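Local coordinates for protein myosin IE heavy chain (Dictyostelium discoideum, PDB 1LKX) that powers, through this motor domain, actin-activated ATP hydrolysis by a single-headed class I myosin that may move membranes relative to actin, at residues 190-196 with 228-234; 431-436 with 618-624; 448-452 with 567-571. All coordinates share one frame; numbering follows the deposited sequence.

Interaction 1 (190-196 with 228-234); sequences VGRTQGE and YLKKSGC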
ATOM      1  N   VAL A 190      -4.146  16.985  10.850  1.00 38.40           N
ATOM      2  CA  VAL A 190      -4.721  17.767  11.922  1.00 38.48           C
ATOM      3  C   VAL A 190      -4.717  17.076  13.268  1.00 38.83           C
ATOM      4  O   VAL A 190      -4.716  17.745  14.295  1.00 38.81           O
ATOM      5  CB  VAL A 190      -6.176  18.183  11.574  1.00 39.29           C
ATOM      6  CG1 VAL A 190      -6.188  18.952  10.271  1.00 37.59           C
ATOM      7  CG2 VAL A 190      -7.082  16.950  11.469  1.00 39.49           C
ATOM      8  N   GLY A 191      -4.718  15.747  13.265  1.00 39.18           N
ATOM      9  CA  GLY A 191      -4.739  15.008  14.517  1.00 40.46           C
ATOM     10  C   GLY A 191      -4.235  13.588  14.376  1.00 41.73           C
ATOM     11  O   GLY A 191      -4.434  12.939  13.347  1.00 42.01           O
ATOM     12  N   ARG A 192      -3.586  13.093  15.421  1.00 42.86           N
ATOM     13  CA  ARG A 192      -3.038  11.743  15.391  1.00 44.59           C
ATOM     14  C   ARG A 192      -2.836  11.188  16.801  1.00 45.99           C
ATOM     15  O   ARG A 192      -2.891  11.936  17.776  1.00 47.65           O
ATOM     16  CB  ARG A 192      -1.699  11.767  14.654  1.00 42.89           C
ATOM     17  CG  ARG A 192      -0.714  12.738  15.268  1.00 41.51           C
ATOM     18  CD  ARG A 192       0.403  13.052  14.308  1.00 41.65           C
ATOM     19  NE  ARG A 192       0.616  14.487  14.163  1.00 40.65           N
ATOM     20  CZ  ARG A 192      -0.309  15.341  13.744  1.00 40.83           C
ATOM     21  NH1 ARG A 192      -1.515  14.917  13.437  1.00 42.38           N
ATOM     22  NH2 ARG A 192      -0.026  16.622  13.613  1.00 42.19           N
ATOM     23  N   THR A 193      -2.612   9.879  16.903  1.00 46.18           N
ATOM     24  CA  THR A 193      -2.368   9.233  18.192  1.00 47.04           C
ATOM     25  C   THR A 193      -1.163   9.891  18.859  1.00 47.78           C
ATOM     26  O   THR A 193      -0.137  10.106  18.224  1.00 48.11           O
ATOM     27  CB  THR A 193      -2.031   7.748  18.020  1.00 47.08           C
ATOM     28  OG1 THR A 193      -3.135   7.071  17.416  1.00 49.84           O
ATOM     29  CG2 THR A 193      -1.727   7.117  19.351  1.00 47.92           C
ATOM     30  N   GLN A 194      -1.288  10.211  20.139  1.00 48.95           N
ATOM     31  CA  GLN A 194      -0.202  10.836  20.869  1.00 50.32           C
ATOM     32  C   GLN A 194       0.963   9.881  20.719  1.00 49.95           C
ATOM     33  O   GLN A 194       0.772   8.665  20.691  1.00 49.15           O
ATOM     34  CB  GLN A 194      -0.568  10.997  22.342  1.00 53.75           C
ATOM     35  CG  GLN A 194      -2.073  10.968  22.627  1.00 61.70           C
ATOM     36  CD  GLN A 194      -2.714   9.571  22.415  1.00 66.82           C
ATOM     37  OE1 GLN A 194      -2.975   9.144  21.277  1.00 68.10           O
ATOM     38  NE2 GLN A 194      -2.961   8.858  23.523  1.00 69.01           N
ATOM     39  N   GLY A 195       2.168  10.432  20.612  1.00 49.53           N
ATOM     40  CA  GLY A 195       3.341   9.600  20.441  1.00 47.80           C
ATOM     41  C   GLY A 195       3.674   9.503  18.971  1.00 47.17           C
ATOM     42  O   GLY A 195       4.835   9.469  18.589  1.00 47.54           O
ATOM     43  N   GLU A 196       2.645   9.450  18.137  1.00 47.13           N
ATOM     44  CA  GLU A 196       2.860   9.380  16.708  1.00 47.13           C
ATOM     45  C   GLU A 196       3.305  10.742  16.190  1.00 46.70           C
ATOM     46  O   GLU A 196       3.487  11.687  16.958  1.00 46.34           O
ATOM     47  CB  GLU A 196       1.597   8.892  15.988  1.00 48.63           C
ATOM     48  CG  GLU A 196       1.438   7.363  16.036  1.00 52.29           C
ATOM     49  CD  GLU A 196       0.290   6.830  15.179  1.00 54.86           C
ATOM     50  OE1 GLU A 196       0.111   7.342  14.050  1.00 57.02           O
ATOM     51  OE2 GLU A 196      -0.420   5.892  15.626  1.00 54.78           O
ATOM     52  N   TYR A 228      -0.873  21.855  15.081  1.00 49.92           N
ATOM     53  CA  TYR A 228      -0.996  20.542  14.490  1.00 49.41           C
ATOM     54  C   TYR A 228       0.160  19.620  14.865  1.00 50.02           C
ATOM     55  O   TYR A 228      -0.064  18.469  15.237  1.00 51.71           O
ATOM     56  CB  TYR A 228      -1.099  20.648  12.969  1.00 47.84           C
ATOM     57  CG  TYR A 228      -2.393  21.250  12.473  1.00 46.30           C
ATOM     58  CD1 TYR A 228      -3.582  21.085  13.187  1.00 46.52           C
ATOM     59  CD2 TYR A 228      -2.439  21.937  11.264  1.00 45.12           C
ATOM     60  CE1 TYR A 228      -4.785  21.595  12.701  1.00 46.56           C
ATOM     61  CE2 TYR A 228      -3.626  22.444  10.770  1.00 45.50           C
ATOM     62  CZ  TYR A 228      -4.798  22.272  11.490  1.00 46.60           C
ATOM     63  OH  TYR A 228      -5.980  22.782  10.999  1.00 47.67           O
ATOM     64  N   LEU A 229       1.390  20.114  14.784  1.00 49.55           N
ATOM     65  CA  LEU A 229       2.543  19.285  15.121  1.00 49.87           C
ATOM     66  C   LEU A 229       2.720  19.049  16.621  1.00 50.71           C
ATOM     67  O   LEU A 229       3.157  17.984  17.051  1.00 51.77           O
ATOM     68  CB  LEU A 229       3.819  19.902  14.558  1.00 48.39           C
ATOM     69  CG  LEU A 229       3.854  20.118  13.047  1.00 47.39           C
ATOM     70  CD1 LEU A 229       5.253  20.529  12.629  1.00 47.09           C
ATOM     71  CD2 LEU A 229       3.445  18.850  12.335  1.00 46.12           C
ATOM     72  N   LYS A 230       2.378  20.041  17.419  1.00 51.15           N
ATOM     73  CA  LYS A 230       2.528  19.924  18.857  1.00 51.61           C
ATOM     74  C   LYS A 230       1.611  18.878  19.492  1.00 51.84           C
ATOM     75  O   LYS A 230       2.020  18.186  20.406  1.00 51.36           O
ATOM     76  CB  LYS A 230       2.272  21.290  19.491  1.00 53.12           C
ATOM     77  CG  LYS A 230       2.627  21.389  20.960  1.00 53.71           C
ATOM     78  CD  LYS A 230       2.154  22.710  21.533  1.00 55.02           C
ATOM     79  CE  LYS A 230       2.773  22.961  22.894  1.00 57.42           C
ATOM     80  NZ  LYS A 230       4.262  23.154  22.810  1.00 59.05           N
ATOM     81  N   LYS A 231       0.379  18.768  19.004  1.00 52.81           N
ATOM     82  CA  LYS A 231      -0.612  17.836  19.549  1.00 53.88           C
ATOM     83  C   LYS A 231      -0.094  16.458  19.946  1.00 54.72           C
ATOM     84  O   LYS A 231      -0.105  16.097  21.115  1.00 55.41           O
ATOM     85  CB  LYS A 231      -1.770  17.657  18.560  1.00 53.59           C
ATOM     86  CG  LYS A 231      -2.326  18.955  18.033  1.00 56.91           C
ATOM     87  CD  LYS A 231      -3.429  18.735  17.015  1.00 58.92           C
ATOM     88  CE  LYS A 231      -4.711  18.254  17.681  1.00 61.61           C
ATOM     89  NZ  LYS A 231      -5.832  18.050  16.706  1.00 61.95           N
ATOM     90  N   SER A 232       0.346  15.679  18.967  1.00 55.99           N
ATOM     91  CA  SER A 232       0.826  14.325  19.221  1.00 56.90           C
ATOM     92  C   SER A 232       2.080  14.293  20.074  1.00 57.37           C
ATOM     93  O   SER A 232       2.604  13.225  20.387  1.00 57.22           O
ATOM     94  CB  SER A 232       1.090  13.604  17.896  1.00 57.49           C
ATOM     95  OG  SER A 232       2.053  14.290  17.113  1.00 58.51           O
ATOM     96  N   GLY A 233       2.557  15.471  20.448  1.00 58.10           N
ATOM     97  CA  GLY A 233       3.753  15.557  21.265  1.00 59.39           C
ATOM     98  C   GLY A 233       4.856  14.583  20.889  1.00 59.73           C
ATOM     99  O   GLY A 233       5.134  13.633  21.615  1.00 59.73           O
ATOM    100  N   CYS A 234       5.483  14.825  19.747  1.00 60.40           N
ATOM    101  CA  CYS A 234       6.571  13.987  19.252  1.00 60.91           C
ATOM    102  C   CYS A 234       7.128  14.704  18.037  1.00 61.50           C
ATOM    103  O   CYS A 234       6.406  14.913  17.052  1.00 61.47           O
ATOM    104  CB  CYS A 234       6.057  12.611  18.846  1.00 60.51           C
ATOM    105  SG  CYS A 234       7.357  11.546  18.185  1.00 61.76           S
TER

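Interaction 2 (431-436 with 618-624); sequences IEWKNI and RVRRAGF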
ATOM      1  N   ILE A 431      -7.276 -34.415 -12.319  1.00 91.79           N
ATOM      2  CA  ILE A 431      -6.009 -34.947 -11.834  1.00 91.33           C
ATOM      3  C   ILE A 431      -6.150 -35.392 -10.388  1.00 91.21           C
ATOM      4  O   ILE A 431      -5.956 -34.591  -9.478  1.00 91.30           O
ATOM      5  CB  ILE A 431      -4.882 -33.897 -11.897  1.00 91.06           C
ATOM      6  CG1 ILE A 431      -4.772 -33.321 -13.309  1.00 90.75           C
ATOM      7  CG2 ILE A 431      -3.566 -34.535 -11.467  1.00 90.83           C
ATOM      8  CD1 ILE A 431      -4.445 -34.350 -14.364  1.00 91.22           C
ATOM      9  N   GLU A 432      -6.497 -36.664 -10.192  1.00 91.15           N
ATOM     10  CA  GLU A 432      -6.663 -37.254  -8.862  1.00 90.63           C
ATOM     11  C   GLU A 432      -6.112 -36.273  -7.843  1.00 89.57           C
ATOM     12  O   GLU A 432      -4.899 -36.051  -7.777  1.00 89.38           O
ATOM     13  CB  GLU A 432      -5.905 -38.581  -8.783  1.00 91.64           C
ATOM     14  CG  GLU A 432      -6.285 -39.574  -9.884  1.00 93.42           C
ATOM     15  CD  GLU A 432      -7.585 -40.326  -9.607  1.00 94.84           C
ATOM     16  OE1 GLU A 432      -7.554 -41.303  -8.822  1.00 95.45           O
ATOM     17  OE2 GLU A 432      -8.637 -39.943 -10.173  1.00 95.26           O
ATOM     18  N   TRP A 433      -7.002 -35.678  -7.060  1.00 88.01           N
ATOM     19  CA  TRP A 433      -6.576 -34.680  -6.097  1.00 86.70           C
ATOM     20  C   TRP A 433      -7.206 -34.770  -4.712  1.00 85.82           C
ATOM     21  O   TRP A 433      -8.427 -34.817  -4.570  1.00 85.27           O
ATOM     22  CB  TRP A 433      -6.827 -33.280  -6.692  1.00 86.34           C
ATOM     23  CG  TRP A 433      -6.271 -32.151  -5.871  1.00 85.13           C
ATOM     24  CD1 TRP A 433      -6.979 -31.212  -5.176  1.00 84.48           C
ATOM     25  CD2 TRP A 433      -4.892 -31.888  -5.610  1.00 84.27           C
ATOM     26  NE1 TRP A 433      -6.123 -30.384  -4.495  1.00 83.67           N
ATOM     27  CE2 TRP A 433      -4.835 -30.778  -4.745  1.00 83.82           C
ATOM     28  CE3 TRP A 433      -3.696 -32.486  -6.026  1.00 84.13           C
ATOM     29  CZ2 TRP A 433      -3.629 -30.253  -4.284  1.00 84.37           C
ATOM     30  CZ3 TRP A 433      -2.500 -31.965  -5.569  1.00 84.48           C
ATOM     31  CH2 TRP A 433      -2.475 -30.858  -4.706  1.00 84.62           C
ATOM     32  N   LYS A 434      -6.361 -34.799  -3.688  1.00 85.50           N
ATOM     33  CA  LYS A 434      -6.851 -34.820  -2.318  1.00 85.73           C
ATOM     34  C   LYS A 434      -7.064 -33.355  -1.949  1.00 86.15           C
ATOM     35  O   LYS A 434      -6.110 -32.645  -1.601  1.00 87.03           O
ATOM     36  CB  LYS A 434      -5.832 -35.473  -1.376  1.00 85.42           C
ATOM     37  CG  LYS A 434      -4.376 -35.149  -1.666  1.00 85.89           C
ATOM     38  CD  LYS A 434      -3.476 -35.882  -0.682  1.00 85.65           C
ATOM     39  CE  LYS A 434      -2.056 -36.005  -1.199  1.00 85.96           C
ATOM     40  NZ  LYS A 434      -1.982 -36.875  -2.403  1.00 86.57           N
ATOM     41  N   ASN A 435      -8.317 -32.906  -2.052  1.00 84.87           N
ATOM     42  CA  ASN A 435      -8.680 -31.521  -1.762  1.00 83.37           C
ATOM     43  C   ASN A 435      -8.081 -30.991  -0.457  1.00 81.53           C
ATOM     44  O   ASN A 435      -8.564 -31.298   0.631  1.00 80.74           O
ATOM     45  CB  ASN A 435     -10.207 -31.380  -1.722  1.00 84.98           C
ATOM     46  CG  ASN A 435     -10.684 -29.971  -2.096  1.00 86.88           C
ATOM     47  OD1 ASN A 435     -11.864 -29.636  -1.929  1.00 87.29           O
ATOM     48  ND2 ASN A 435      -9.771 -29.148  -2.618  1.00 87.10           N
ATOM     49  N   ILE A 436      -7.022 -30.193  -0.577  1.00 79.95           N
ATOM     50  CA  ILE A 436      -6.362 -29.598   0.580  1.00 77.87           C
ATOM     51  C   ILE A 436      -7.161 -28.353   0.947  1.00 77.52           C
ATOM     52  O   ILE A 436      -7.071 -27.334   0.261  1.00 76.99           O
ATOM     53  CB  ILE A 436      -4.918 -29.183   0.238  1.00 76.57           C
ATOM     54  CG1 ILE A 436      -4.219 -30.324  -0.501  1.00 76.91           C
ATOM     55  CG2 ILE A 436      -4.158 -28.845   1.504  1.00 75.47           C
ATOM     56  CD1 ILE A 436      -2.780 -30.044  -0.850  1.00 77.82           C
ATOM     57  N   ARG A 618       1.694 -27.268   1.724  1.00 57.94           N
ATOM     58  CA  ARG A 618       0.904 -28.474   1.570  1.00 58.42           C
ATOM     59  C   ARG A 618       0.494 -28.646   0.108  1.00 58.29           C
ATOM     60  O   ARG A 618       0.864 -29.633  -0.524  1.00 58.97           O
ATOM     61  CB  ARG A 618      -0.320 -28.411   2.487  1.00 59.44           C
ATOM     62  CG  ARG A 618      -0.905 -29.768   2.856  1.00 62.23           C
ATOM     63  CD  ARG A 618      -1.970 -29.650   3.950  1.00 64.49           C
ATOM     64  NE  ARG A 618      -1.444 -28.988   5.144  1.00 67.18           N
ATOM     65  CZ  ARG A 618      -0.559 -29.527   5.980  1.00 69.86           C
ATOM     66  NH1 ARG A 618      -0.094 -30.751   5.768  1.00 71.41           N
ATOM     67  NH2 ARG A 618      -0.124 -28.836   7.027  1.00 71.52           N
ATOM     68  N   VAL A 619      -0.251 -27.686  -0.436  1.00 57.93           N
ATOM     69  CA  VAL A 619      -0.685 -27.766  -1.830  1.00 57.82           C
ATOM     70  C   VAL A 619       0.517 -27.991  -2.734  1.00 59.67           C
ATOM     71  O   VAL A 619       0.530 -28.919  -3.537  1.00 60.00           O
ATOM     72  CB  VAL A 619      -1.412 -26.468  -2.291  1.00 56.17           C
ATOM     73  CG1 VAL A 619      -1.444 -26.392  -3.809  1.00 54.62           C
ATOM     74  CG2 VAL A 619      -2.822 -26.445  -1.761  1.00 53.45           C
ATOM     75  N   ARG A 620       1.527 -27.139  -2.591  1.00 62.03           N
ATOM     76  CA  ARG A 620       2.743 -27.223  -3.398  1.00 64.44           C
ATOM     77  C   ARG A 620       3.300 -28.654  -3.410  1.00 66.27           C
ATOM     78  O   ARG A 620       3.846 -29.126  -4.415  1.00 66.35           O
ATOM     79  CB  ARG A 620       3.795 -26.259  -2.846  1.00 64.16           C
ATOM     80  CG  ARG A 620       4.880 -25.874  -3.840  1.00 64.90           C
ATOM     81  CD  ARG A 620       4.312 -25.041  -4.976  1.00 64.34           C
ATOM     82  NE  ARG A 620       3.482 -25.826  -5.883  1.00 64.45           N
ATOM     83  CZ  ARG A 620       2.419 -25.343  -6.518  1.00 65.52           C
ATOM     84  NH1 ARG A 620       2.053 -24.078  -6.335  1.00 66.47           N
ATOM     85  NH2 ARG A 620       1.733 -26.112  -7.353  1.00 65.69           N
ATOM     86  N   ARG A 621       3.172 -29.339  -2.282  1.00 67.80           N
ATOM     87  CA  ARG A 621       3.635 -30.709  -2.208  1.00 69.11           C
ATOM     88  C   ARG A 621       2.717 -31.563  -3.075  1.00 70.36           C
ATOM     89  O   ARG A 621       3.008 -31.783  -4.251  1.00 71.83           O
ATOM     90  CB  ARG A 621       3.626 -31.198  -0.764  1.00 68.42           C
ATOM     91  CG  ARG A 621       4.915 -30.908  -0.037  1.00 67.72           C
ATOM     92  CD  ARG A 621       4.853 -31.421   1.370  1.00 67.88           C
ATOM     93  NE  ARG A 621       6.183 -31.544   1.949  1.00 68.64           N
ATOM     94  CZ  ARG A 621       7.104 -32.401   1.523  1.00 68.49           C
ATOM     95  NH1 ARG A 621       8.290 -32.445   2.113  1.00 67.87           N
ATOM     96  NH2 ARG A 621       6.838 -33.213   0.508  1.00 68.29           N
ATOM     97  N   ALA A 622       1.603 -32.016  -2.505  1.00 70.79           N
ATOM     98  CA  ALA A 622       0.642 -32.846  -3.226  1.00 71.56           C
ATOM     99  C   ALA A 622       0.510 -32.466  -4.704  1.00 72.08           C
ATOM    100  O   ALA A 622       0.345 -33.333  -5.564  1.00 71.72           O
ATOM    101  CB  ALA A 622      -0.723 -32.764  -2.541  1.00 71.58           C
ATOM    102  N   GLY A 623       0.594 -31.169  -4.988  1.00 72.95           N
ATOM    103  CA  GLY A 623       0.466 -30.677  -6.354  1.00 74.64           C
ATOM    104  C   GLY A 623       1.673 -30.883  -7.252  1.00 75.47           C
ATOM    105  O   GLY A 623       2.633 -31.549  -6.870  1.00 75.58           O
ATOM    106  N   PHE A 624       1.620 -30.304  -8.451  1.00 76.23           N
ATOM    107  CA  PHE A 624       2.707 -30.431  -9.419  1.00 76.99           C
ATOM    108  C   PHE A 624       3.384 -29.099  -9.734  1.00 77.42           C
ATOM    109  O   PHE A 624       2.750 -28.049  -9.706  1.00 77.73           O
ATOM    110  CB  PHE A 624       2.185 -31.045 -10.721  1.00 76.91           C
ATOM    111  CG  PHE A 624       1.458 -32.345 -10.532  1.00 76.88           C
ATOM    112  CD1 PHE A 624       0.155 -32.365 -10.048  1.00 77.05           C
ATOM    113  CD2 PHE A 624       2.077 -33.553 -10.837  1.00 76.87           C
ATOM    114  CE1 PHE A 624      -0.525 -33.577  -9.871  1.00 77.00           C
ATOM    115  CE2 PHE A 624       1.408 -34.769 -10.663  1.00 76.93           C
ATOM    116  CZ  PHE A 624       0.105 -34.781 -10.180  1.00 76.50           C
TER

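Interaction 3 (448-452 with 567-571); sequences IEKKP and RNAMN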
ATOM      1  N   ILE A 448     -19.252  -8.622   3.719  1.00 55.59           N
ATOM      2  CA  ILE A 448     -19.839  -7.873   4.823  1.00 57.50           C
ATOM      3  C   ILE A 448     -19.529  -6.394   4.738  1.00 59.69           C
ATOM      4  O   ILE A 448     -19.763  -5.659   5.692  1.00 60.02           O
ATOM      5  CB  ILE A 448     -19.344  -8.360   6.198  1.00 56.10           C
ATOM      6  CG1 ILE A 448     -20.263  -7.817   7.300  1.00 54.90           C
ATOM      7  CG2 ILE A 448     -17.928  -7.879   6.434  1.00 56.96           C
ATOM      8  CD1 ILE A 448     -19.696  -7.903   8.689  1.00 52.72           C
ATOM      9  N   GLU A 449     -19.012  -5.946   3.602  1.00 63.22           N
ATOM     10  CA  GLU A 449     -18.684  -4.533   3.482  1.00 66.41           C
ATOM     11  C   GLU A 449     -18.426  -3.974   2.083  1.00 68.16           C
ATOM     12  O   GLU A 449     -17.428  -3.296   1.866  1.00 68.61           O
ATOM     13  CB  GLU A 449     -17.484  -4.258   4.359  1.00 65.42           C
ATOM     14  CG  GLU A 449     -16.436  -5.290   4.185  1.00 65.56           C
ATOM     15  CD  GLU A 449     -15.154  -4.845   4.780  1.00 67.57           C
ATOM     16  OE1 GLU A 449     -14.789  -3.679   4.525  1.00 69.51           O
ATOM     17  OE2 GLU A 449     -14.511  -5.644   5.495  1.00 68.36           O
ATOM     18  N   LYS A 450     -19.333  -4.235   1.148  1.00 71.24           N
ATOM     19  CA  LYS A 450     -19.198  -3.750  -0.218  1.00 73.77           C
ATOM     20  C   LYS A 450     -20.533  -3.473  -0.912  1.00 76.12           C
ATOM     21  O   LYS A 450     -20.890  -2.304  -1.120  1.00 77.26           O
ATOM     22  CB  LYS A 450     -18.381  -4.735  -1.065  1.00 73.04           C
ATOM     23  CG  LYS A 450     -16.870  -4.641  -0.867  1.00 73.65           C
ATOM     24  CD  LYS A 450     -16.103  -5.431  -1.915  1.00 72.78           C
ATOM     25  CE  LYS A 450     -16.432  -6.900  -1.827  1.00 72.58           C
ATOM     26  NZ  LYS A 450     -15.910  -7.644  -2.989  1.00 73.61           N
ATOM     27  N   LYS A 451     -21.278  -4.533  -1.249  1.00 76.83           N
ATOM     28  CA  LYS A 451     -22.550  -4.390  -1.976  1.00 77.86           C
ATOM     29  C   LYS A 451     -23.791  -4.162  -1.102  1.00 77.93           C
ATOM     30  O   LYS A 451     -23.673  -4.226   0.122  1.00 79.72           O
ATOM     31  CB  LYS A 451     -22.728  -5.597  -2.903  1.00 78.19           C
ATOM     32  CG  LYS A 451     -21.701  -5.623  -4.052  1.00 79.73           C
ATOM     33  CD  LYS A 451     -20.302  -6.020  -3.567  1.00 79.54           C
ATOM     34  CE  LYS A 451     -19.215  -5.768  -4.613  1.00 79.09           C
ATOM     35  NZ  LYS A 451     -18.821  -4.331  -4.700  1.00 78.52           N
ATOM     36  N   PRO A 452     -24.988  -3.892  -1.710  1.00 76.80           N
ATOM     37  CA  PRO A 452     -26.284  -3.636  -1.026  1.00 74.84           C
ATOM     38  C   PRO A 452     -26.433  -4.395   0.281  1.00 73.90           C
ATOM     39  O   PRO A 452     -26.583  -5.619   0.268  1.00 75.54           O
ATOM     40  CB  PRO A 452     -27.317  -4.090  -2.047  1.00 74.25           C
ATOM     41  CG  PRO A 452     -26.680  -3.702  -3.320  1.00 76.69           C
ATOM     42  CD  PRO A 452     -25.220  -4.113  -3.151  1.00 76.38           C
ATOM     43  N   ARG A 567     -13.947   1.885  -2.541  1.00 48.22           N
ATOM     44  CA  ARG A 567     -14.415   0.552  -2.887  1.00 48.48           C
ATOM     45  C   ARG A 567     -14.201   0.314  -4.375  1.00 48.74           C
ATOM     46  O   ARG A 567     -13.895  -0.802  -4.780  1.00 49.03           O
ATOM     47  CB  ARG A 567     -15.898   0.379  -2.515  1.00 48.39           C
ATOM     48  CG  ARG A 567     -16.737  -0.313  -3.577  1.00 49.38           C
ATOM     49  CD  ARG A 567     -17.690  -1.370  -3.033  1.00 49.58           C
ATOM     50  NE  ARG A 567     -18.662  -0.877  -2.056  1.00 50.89           N
ATOM     51  CZ  ARG A 567     -19.473   0.163  -2.232  1.00 50.89           C
ATOM     52  NH1 ARG A 567     -19.446   0.863  -3.364  1.00 50.08           N
ATOM     53  NH2 ARG A 567     -20.330   0.490  -1.266  1.00 50.71           N
ATOM     54  N   ASN A 568     -14.348   1.362  -5.185  1.00 49.51           N
ATOM     55  CA  ASN A 568     -14.164   1.237  -6.632  1.00 50.31           C
ATOM     56  C   ASN A 568     -12.710   1.088  -6.969  1.00 50.27           C
ATOM     57  O   ASN A 568     -12.322   0.240  -7.770  1.00 50.02           O
ATOM     58  CB  ASN A 568     -14.671   2.464  -7.368  1.00 52.43           C
ATOM     59  CG  ASN A 568     -16.132   2.714  -7.136  1.00 54.73           C
ATOM     60  OD1 ASN A 568     -16.945   1.779  -7.108  1.00 54.93           O
ATOM     61  ND2 ASN A 568     -16.491   3.988  -6.981  1.00 55.31           N
ATOM     62  N   ALA A 569     -11.912   1.954  -6.358  1.00 50.95           N
ATOM     63  CA  ALA A 569     -10.478   1.965  -6.556  1.00 50.29           C
ATOM     64  C   ALA A 569      -9.929   0.578  -6.324  1.00 50.29           C
ATOM     65  O   ALA A 569      -9.096   0.109  -7.100  1.00 50.68           O
ATOM     66  CB  ALA A 569      -9.834   2.942  -5.598  1.00 49.99           C
ATOM     67  N   MET A 570     -10.412  -0.078  -5.267  1.00 49.61           N
ATOM     68  CA  MET A 570      -9.954  -1.420  -4.923  1.00 50.15           C
ATOM     69  C   MET A 570     -10.397  -2.499  -5.895  1.00 48.70           C
ATOM     70  O   MET A 570      -9.623  -3.382  -6.239  1.00 48.15           O
ATOM     71  CB  MET A 570     -10.391  -1.788  -3.502  1.00 52.72           C
ATOM     72  CG  MET A 570      -9.742  -0.922  -2.406  1.00 54.96           C
ATOM     73  SD  MET A 570      -7.924  -0.803  -2.550  1.00 59.23           S
ATOM     74  CE  MET A 570      -7.456  -2.475  -2.121  1.00 55.52           C
ATOM     75  N   ASN A 571     -11.638  -2.432  -6.344  1.00 49.07           N
ATOM     76  CA  ASN A 571     -12.134  -3.419  -7.295  1.00 49.48           C
ATOM     77  C   ASN A 571     -11.474  -3.216  -8.654  1.00 48.33           C
ATOM     78  O   ASN A 571     -11.284  -4.168  -9.414  1.00 47.94           O
ATOM     79  CB  ASN A 571     -13.649  -3.314  -7.434  1.00 51.46           C
ATOM     80  CG  ASN A 571     -14.366  -3.596  -6.135  1.00 53.21           C
ATOM     81  OD1 ASN A 571     -13.981  -4.495  -5.385  1.00 53.92           O
ATOM     82  ND2 ASN A 571     -15.429  -2.839  -5.865  1.00 55.04           N
TER

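Interaction 1 (190-196 with 228-234)
Ser232, at the C-terminal end of helix 227-231, meets the 190-196 loop through both its backbone and its hydroxyl. Its carbonyl O accepts the amide of Gly195 at 2.8 Å from Gly195 N to Ser232 O. Ser232 OG donates to Glu196 O at 3.0 Å, from above the carbonyl plane. Its hydroxyl is put there by a chi1 of 59°, with OG between the backbone N and the carbonyl carbon. Lys231 bends at chi3 and donates a hydrogen bond to Val190 O, with Lys231 NZ 2.7 Å from that oxygen. The chain of Arg192 lies along Ser232, Arg192 CG being 3.3 Å from Ser232 CB. The Tyr228 ring takes Val190 CA over one face, while Val190 CG1 lies 3.8 Å from Tyr228 CZ.

Several other polar atoms find partners outside the two segments. Tyr228 OH bonds to Asp350 on helix 342-372, and Glu196 OE1 forms a salt bridge with Arg188. Gly195 O accepts from Lys150, and Arg192 NH2 has a weak hydrogen bond to Val189 O. A type II turn from Thr193 to Glu196 presents Gly195 N. The chemistry implies that main-chain groups of the loop after strand 174-182 hold it to the end of helix 227-231, with one lysine and one serine supplying side-chain donors.

Interaction 2 (431-436 with 618-624)
Ile436 and Trp433 carry most of the apolar contact with the end of helix 614-622. Ile436 points at the helix. With CG1 anti to the carbonyl carbon (chi1 -47°), CD1 is carried to Val619 and Ala622, and CG2 to Arg618. Ile436 CD1 reaches Val619 CG2 at 3.7 Å and Ala622 CB at 3.8 Å. Ile436 CG2 sits 3.4 Å from Arg618 CD, so the aliphatic part of the arginine flanks the isoleucine. Trp433 adds its six-membered ring, with CH2 3.4 Å from Ala622 CB. At the far end, Ile431 CG2 meets Phe624 CE1 at 3.6 Å. Lys434 adds its CE, 3.8 Å from Ala622 CB.

Across the contact, the polar atoms at the indole edge are main-chain ones. Val619 O and Ala622 O lie there, near the ring plane, with Ala622 O 3.2 Å from Trp433 CZ3. The two segments share no hydrogen bond. Polar ties run to helix 398-430 instead: Phe624 N bonds to the hydroxyl of Tyr426, whose ring also meets Trp433, and Arg620 forms a salt bridge with Glu422.

By sequence and position, this is the myosin relay loop, following the relay helix 398-430, set against the SH1 helix. Ile431 and Phe624 also touch Arg671, in what is probably the converter.

Interaction 3 (448-452 with 567-571)
The guanidinium of Arg567 has the carbonyl O of Lys450 over one face, with Lys450 O 3.1 Å from Arg567 CZ. The ammonium of Lys451 approaches this group obliquely. Its NZ stays 4.4 Å from Arg567 NE, a like-charge pair that is probably mildly unfavourable. The other flat group is the Asn571 amide. The Asn571 and Lys451 side chains come from opposite directions, with Asn571 ND2 3.9 Å from Lys451 NZ. Asn571 OD1 accepts a hydrogen bond from Lys409 on helix 398-430.

The chain of Lys450 also takes part. Lys450 CB lies 4.0 Å from Arg567 CD, and Lys450 CD is 4.2 Å from Asn571 OD1. Arg567 leaves the helix pointing at the loop, then bends at chi2 and chi3 (59°), which turns the guanidinium across the carbonyl. It also touches Ile456 and Ser457 on helix 455-464. A leucine here would probably leave Lys450 O without the positive group over it and open a gap beside the lysine chains.

This is a sparse surface contact away from the nucleotide. It joins the loop between helices 443-447 and 455-464 to helix 562-577, in the lower 50 kDa subdomain of the myosin motor. Arg567 and Asn571 fall in the actin-binding region.

How the interactions relate
All three contacts lie within the one motor domain, and none touches another. Interaction 1 comes first along the chain. Interaction 3 then falls entirely between the two segments of interaction 2. The centres of interactions 1 and 2 are 51 Å apart, on opposite sides of the chain's centre. Interaction 3 is 31 Å from interaction 1 and 33 Å from interaction 2, centre to centre. The Glu196 side chain is about 9 Å from the vanadate; interactions 2 and 3 lie away from the annotated sites. Helix 398-430, the relay helix, is touched by Lys450 and leads into the 431-436 loop. It probably links the actin-binding part to the converter end.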